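Local coordinates for protein FmtA (Staphylococcus aureus, PDB 5ZH8), which removes D-alanyl groups from wall and lipoteichoic acids by ester hydrolysis, affecting cell-wall structure and the level of methicillin resistance, at residues 77-82 against 381-386; 98-103 against 291-296. One frame throughout, in Å; residues are numbered along the deposited sequence.

After helix 47-55 and the short strand 68-69, the chain forms helix 74-85, then the hairpin of strands 90-96 and 99-106. Strand 99-106 meets the start of helix 292-303 in contact 2, which closes a loop of 187 residues. The chain then completes the large antiparallel sheet and reaches helix 371-382, its last helix, which returns to helix 74-85 in contact 1. The loop of contact 2 lies wholly within that of contact 1, without crossing it. Met102 joins the two: its SD lies 4.1 Å from Ile79 CG2, while Leu100 and Ser103 face helix 292-303. The sheet is sandwiched between helices 74-85 and 371-382 on one face and helix 292-303 on the other.

Contact 1: residues 77-82 against 381-386; sequences KKIDKY and DILKQN
Leu383, whose side chain meets Ile79 across the contact, also takes part in a short polar bond: its backbone O accepts Gln385 NE2 at 2.9 Å. The bond is nearly straight at the hydrogen (172°) and lies almost in the plane of the Gln385 amide, but the donor sits above the carbonyl plane of Leu383. A long amide suits position 385 because it can fold back to the carbonyl two residues earlier, while its OE1 takes Asn356 ND2. Between them, Lys384 leaves helical geometry with a positive phi.

The junction itself is hydrocarbon. Ile382 points at helix 74-85, and both arms of this branched residue are used. Its CG2 lies 3.8 Å from Ile79 CG1, and its CD1 passes 3.9 Å from the backbone O of Lys78. In Ile79 an extended second torsion (chi2 161°) carries CD1 onward to Leu383 CD2, 4.0 Å away; these two side chains cross at about a right angle. Isoleucine and leucine fit the buried interior because they fill it without needing polar partners. At the border the side chain of Lys78 adds its aliphatic part, with CD 3.9 Å from Ile382 CG2. Lys78 is exposed, which lets a lysine border the contact.

Asp80, on another side of the same helix, is joined to Lys104 by a salt bridge and to Tyr106 by a hydrogen bond, tying the helix to strand 99-106. Tyr82 packs edge-to-face on His377 and also touches Ser85 of the second subunit. Pairing of an early helix with the last helix of the chain over one face of the antiparallel sheet is characteristic of the serine beta-lactamase and penicillin-binding-protein fold, to whose family FmtA belongs.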
loop_
_atom_site.group_PDB
_atom_site.type_symbol
_atom_site.label_atom_id
_atom_site.label_comp_id
_atom_site.label_asym_id
_atom_site.label_seq_id
_atom_site.Cartn_x
_atom_site.Cartn_y
_atom_site.Cartn_z
ATOM N N LYS A 77 -0.054 -25.515 13.789
ATOM C CA LYS A 77 -0.166 -24.815 15.056
ATOM C C LYS A 77 0.696 -23.553 15.046
ATOM O O LYS A 77 0.279 -22.492 15.517
ATOM C CB LYS A 77 0.258 -25.720 16.204
ATOM C CG LYS A 77 0.078 -25.066 17.561
ATOM C CD LYS A 77 0.256 -26.050 18.706
ATOM C CE LYS A 77 0.209 -25.336 20.049
ATOM N NZ LYS A 77 -0.941 -24.387 20.163
ATOM N N LYS A 78 1.900 -23.698 14.495
ATOM C CA LYS A 78 2.864 -22.611 14.386
ATOM C C LYS A 78 2.316 -21.518 13.475
ATOM O O LYS A 78 2.482 -20.338 13.747
ATOM C CB LYS A 78 4.184 -23.152 13.826
ATOM C CG LYS A 78 5.448 -22.522 14.387
ATOM C CD LYS A 78 6.686 -23.140 13.731
ATOM C CE LYS A 78 7.779 -23.592 14.718
ATOM N NZ LYS A 78 8.760 -22.545 15.123
ATOM N N ILE A 79 1.668 -21.927 12.389
ATOM C CA ILE A 79 1.094 -20.998 11.414
ATOM C C ILE A 79 -0.056 -20.227 12.060
ATOM O O ILE A 79 -0.091 -19.000 12.015
ATOM C CB ILE A 79 0.584 -21.739 10.151
ATOM C CG1 ILE A 79 1.759 -22.331 9.362
ATOM C CG2 ILE A 79 -0.215 -20.803 9.256
ATOM C CD1 ILE A 79 1.372 -23.429 8.388
ATOM N N ASP A 80 -0.987 -20.959 12.657
ATOM C CA ASP A 80 -2.121 -20.360 13.324
ATOM C C ASP A 80 -1.663 -19.362 14.378
ATOM O O ASP A 80 -2.160 -18.231 14.453
ATOM C CB ASP A 80 -2.976 -21.453 13.975
ATOM C CG ASP A 80 -4.141 -20.894 14.754
ATOM O OD1 ASP A 80 -5.106 -20.384 14.133
ATOM O OD2 ASP A 80 -4.074 -20.951 15.992
ATOM N N LYS A 81 -0.702 -19.790 15.185
ATOM C CA LYS A 81 -0.178 -18.956 16.252
ATOM C C LYS A 81 0.438 -17.685 15.693
ATOM O O LYS A 81 0.278 -16.604 16.251
ATOM C CB LYS A 81 0.859 -19.734 17.057
ATOM C CG LYS A 81 1.318 -19.026 18.308
ATOM C CD LYS A 81 2.077 -19.982 19.207
ATOM C CE LYS A 81 2.212 -19.428 20.617
ATOM N NZ LYS A 81 0.913 -19.346 21.358
ATOM N N TYR A 82 1.150 -17.825 14.586
ATOM C CA TYR A 82 1.754 -16.681 13.920
ATOM C C TYR A 82 0.677 -15.740 13.408
ATOM O O TYR A 82 0.744 -14.539 13.654
ATOM C CB TYR A 82 2.667 -17.117 12.774
ATOM C CG TYR A 82 2.897 -16.015 11.792
ATOM C CD1 TYR A 82 3.537 -14.854 12.178
ATOM C CD2 TYR A 82 2.443 -16.118 10.485
ATOM C CE1 TYR A 82 3.732 -13.818 11.295
ATOM C CE2 TYR A 82 2.641 -15.089 9.576
ATOM C CZ TYR A 82 3.275 -13.939 9.990
ATOM O OH TYR A 82 3.468 -12.922 9.092
ATOM N N ASP A 381 9.807 -20.457 6.167
ATOM C CA ASP A 381 10.271 -20.655 7.537
ATOM C C ASP A 381 9.554 -21.809 8.231
ATOM O O ASP A 381 10.203 -22.701 8.780
ATOM C CB ASP A 381 10.164 -19.362 8.357
ATOM C CG ASP A 381 11.015 -18.231 7.783
ATOM O OD1 ASP A 381 12.019 -18.518 7.091
ATOM O OD2 ASP A 381 10.686 -17.050 8.023
ATOM N N ILE A 382 8.226 -21.814 8.199
ATOM C CA ILE A 382 7.477 -22.818 8.947
ATOM C C ILE A 382 7.394 -24.141 8.188
ATOM O O ILE A 382 7.769 -25.182 8.721
ATOM C CB ILE A 382 6.072 -22.319 9.324
ATOM C CG1 ILE A 382 6.187 -21.066 10.202
ATOM C CG2 ILE A 382 5.305 -23.418 10.041
ATOM C CD1 ILE A 382 4.860 -20.447 10.611
ATOM N N LEU A 383 6.914 -24.099 6.948
ATOM C CA LEU A 383 6.800 -25.309 6.127
ATOM C C LEU A 383 8.121 -25.751 5.487
ATOM O O LEU A 383 8.191 -26.842 4.934
ATOM C CB LEU A 383 5.739 -25.119 5.039
ATOM C CG LEU A 383 4.321 -24.793 5.526
ATOM C CD1 LEU A 383 3.412 -24.586 4.329
ATOM C CD2 LEU A 383 3.769 -25.880 6.425
ATOM N N LYS A 384 9.146 -24.899 5.548
ATOM C CA LYS A 384 10.514 -25.237 5.110
ATOM C C LYS A 384 10.593 -25.691 3.646
ATOM O O LYS A 384 11.232 -26.700 3.326
ATOM C CB LYS A 384 11.132 -26.277 6.047
ATOM C CG LYS A 384 11.234 -25.791 7.472
ATOM C CD LYS A 384 11.803 -26.865 8.391
ATOM C CE LYS A 384 10.798 -27.980 8.669
ATOM N NZ LYS A 384 11.138 -28.748 9.911
ATOM N N GLN A 385 9.948 -24.927 2.767
ATOM C CA GLN A 385 9.897 -25.240 1.335
ATOM C C GLN A 385 10.846 -24.395 0.493
ATOM O O GLN A 385 10.719 -24.343 -0.724
ATOM C CB GLN A 385 8.466 -25.068 0.821
ATOM C CG GLN A 385 7.477 -25.993 1.495
ATOM C CD GLN A 385 7.828 -27.449 1.275
ATOM O OE1 GLN A 385 7.727 -27.956 0.166
ATOM N NE2 GLN A 385 8.251 -28.122 2.333
ATOM N N ASN A 386 11.795 -23.728 1.137
ATOM C CA ASN A 386 12.771 -22.950 0.409
ATOM C C ASN A 386 13.794 -23.915 -0.198
ATOM O O ASN A 386 14.837 -24.192 0.383
ATOM C CB ASN A 386 13.431 -21.924 1.327
ATOM C CG ASN A 386 14.338 -20.973 0.574
ATOM O OD1 ASN A 386 14.134 -20.711 -0.616
ATOM N ND2 ASN A 386 15.349 -20.453 1.258
#

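Contact 2: residues 98-103 against 291-296; sequences GKLKMS and TPTDMG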
loop_
_atom_site.group_PDB
_atom_site.type_symbol
_atom_site.label_atom_id
_atom_site.label_comp_id
_atom_site.label_asym_id
_atom_site.label_seq_id
_atom_site.Cartn_x
_atom_site.Cartn_y
_atom_site.Cartn_z
ATOM N N GLY A 98 -2.463 -32.383 -2.148
ATOM C CA GLY A 98 -3.809 -32.342 -2.709
ATOM C C GLY A 98 -4.935 -32.247 -1.701
ATOM O O GLY A 98 -6.062 -31.926 -2.070
ATOM N N LYS A 99 -4.647 -32.523 -0.430
ATOM C CA LYS A 99 -5.669 -32.490 0.618
ATOM C C LYS A 99 -5.680 -31.160 1.363
ATOM O O LYS A 99 -4.634 -30.574 1.612
ATOM C CB LYS A 99 -5.435 -33.618 1.619
ATOM C CG LYS A 99 -5.313 -34.987 0.974
ATOM C CD LYS A 99 -5.762 -36.097 1.906
ATOM C CE LYS A 99 -5.922 -37.402 1.146
ATOM N NZ LYS A 99 -6.429 -38.504 2.020
ATOM N N LEU A 100 -6.871 -30.701 1.726
ATOM C CA LEU A 100 -7.026 -29.495 2.526
ATOM C C LEU A 100 -6.679 -29.812 3.972
ATOM O O LEU A 100 -7.416 -30.528 4.635
ATOM C CB LEU A 100 -8.462 -28.976 2.427
ATOM C CG LEU A 100 -8.818 -27.683 3.165
ATOM C CD1 LEU A 100 -8.089 -26.488 2.579
ATOM C CD2 LEU A 100 -10.313 -27.448 3.092
ATOM N N LYS A 101 -5.545 -29.295 4.443
ATOM C CA LYS A 101 -5.082 -29.525 5.814
ATOM C C LYS A 101 -5.331 -28.331 6.741
ATOM O O LYS A 101 -5.264 -28.467 7.966
ATOM C CB LYS A 101 -3.587 -29.828 5.831
ATOM C CG LYS A 101 -3.137 -30.945 4.907
ATOM C CD LYS A 101 -3.679 -32.315 5.271
ATOM C CE LYS A 101 -3.134 -32.792 6.598
ATOM N NZ LYS A 101 -3.387 -34.252 6.752
ATOM N N MET A 102 -5.580 -27.158 6.165
ATOM C CA MET A 102 -5.880 -25.973 6.953
ATOM C C MET A 102 -6.769 -25.016 6.175
ATOM O O MET A 102 -6.519 -24.741 5.006
ATOM C CB MET A 102 -4.594 -25.257 7.382
ATOM C CG MET A 102 -4.825 -24.140 8.395
ATOM S SD MET A 102 -3.307 -23.493 9.099
ATOM C CE MET A 102 -3.985 -22.359 10.310
ATOM N N SER A 103 -7.797 -24.508 6.846
ATOM C CA SER A 103 -8.714 -23.530 6.281
ATOM C C SER A 103 -9.309 -22.761 7.442
ATOM O O SER A 103 -10.053 -23.332 8.241
ATOM C CB SER A 103 -9.822 -24.217 5.480
ATOM O OG SER A 103 -10.675 -23.269 4.865
ATOM N N THR A 291 -12.951 -17.838 -2.382
ATOM C CA THR A 291 -12.483 -18.389 -1.118
ATOM C C THR A 291 -11.089 -18.946 -1.364
ATOM O O THR A 291 -10.827 -19.490 -2.433
ATOM C CB THR A 291 -13.384 -19.522 -0.586
ATOM O OG1 THR A 291 -13.498 -20.559 -1.563
ATOM C CG2 THR A 291 -14.771 -19.006 -0.255
ATOM N N PRO A 292 -10.179 -18.798 -0.388
ATOM C CA PRO A 292 -8.853 -19.429 -0.481
ATOM C C PRO A 292 -8.894 -20.926 -0.816
ATOM O O PRO A 292 -8.042 -21.409 -1.551
ATOM C CB PRO A 292 -8.266 -19.207 0.916
ATOM C CG PRO A 292 -8.896 -17.940 1.375
ATOM C CD PRO A 292 -10.284 -17.912 0.788
ATOM N N THR A 293 -9.889 -21.643 -0.295
ATOM C CA THR A 293 -10.032 -23.073 -0.560
ATOM C C THR A 293 -10.214 -23.358 -2.050
ATOM O O THR A 293 -9.578 -24.263 -2.584
ATOM C CB THR A 293 -11.205 -23.695 0.221
ATOM O OG1 THR A 293 -12.418 -23.015 -0.114
ATOM C CG2 THR A 293 -10.978 -23.603 1.714
ATOM N N ASP A 294 -11.076 -22.583 -2.708
ATOM C CA ASP A 294 -11.314 -22.725 -4.151
ATOM C C ASP A 294 -10.061 -22.473 -4.978
ATOM O O ASP A 294 -9.836 -23.149 -5.988
ATOM C CB ASP A 294 -12.426 -21.786 -4.627
ATOM C CG ASP A 294 -13.782 -22.476 -4.735
ATOM O OD1 ASP A 294 -14.034 -23.456 -3.997
ATOM O OD2 ASP A 294 -14.601 -22.032 -5.574
ATOM N N MET A 295 -9.249 -21.504 -4.560
ATOM C CA MET A 295 -7.998 -21.212 -5.261
ATOM C C MET A 295 -7.033 -22.390 -5.185
ATOM O O MET A 295 -6.385 -22.725 -6.168
ATOM C CB MET A 295 -7.335 -19.959 -4.692
ATOM C CG MET A 295 -6.002 -19.595 -5.343
ATOM S SD MET A 295 -5.943 -19.541 -7.149
ATOM C CE MET A 295 -6.182 -17.795 -7.451
ATOM N N GLY A 296 -6.930 -23.004 -4.011
ATOM C CA GLY A 296 -6.125 -24.209 -3.855
ATOM C C GLY A 296 -6.714 -25.362 -4.648
ATOM O O GLY A 296 -5.988 -26.121 -5.291
#
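Thr293, in the first turn of helix 292-303, meets Leu100 and Ser103 of strand 99-106, a helix-on-sheet packing within the beta-lactamase fold. The nonpolar part of this small contact centres on one methyl, Thr293 CG2. Leu100 CD2 comes to 4.1 Å from it and Ser103 CB to 4.0 Å; the Leu100 and Thr293 side chains run obliquely to each other. A compact serine leaves room for the helix to approach the strand, while the branched leucine spreads over the methyl.

Backbone pairing shapes the strand. Ile94 on strand 90-96 is matched by two residues, Lys101 and Met102, which makes a classic beta bulge, and Ser103 pairs with Val68 on the neighbouring strand.

Polar bonds hold the helix start. Thr293 O receives the hydroxyl of Tyr95, a link back to the sheet, and Asp294 OD2 accepts bonds from His247 N and Thr248 OG1. Threonine suits position 293 because its two branches serve different partners: with chi1 at 58°, CG2 meets the strand while OG1 shares a 3.0 Å hydrogen bond with OG1 of the N-cap residue Thr291.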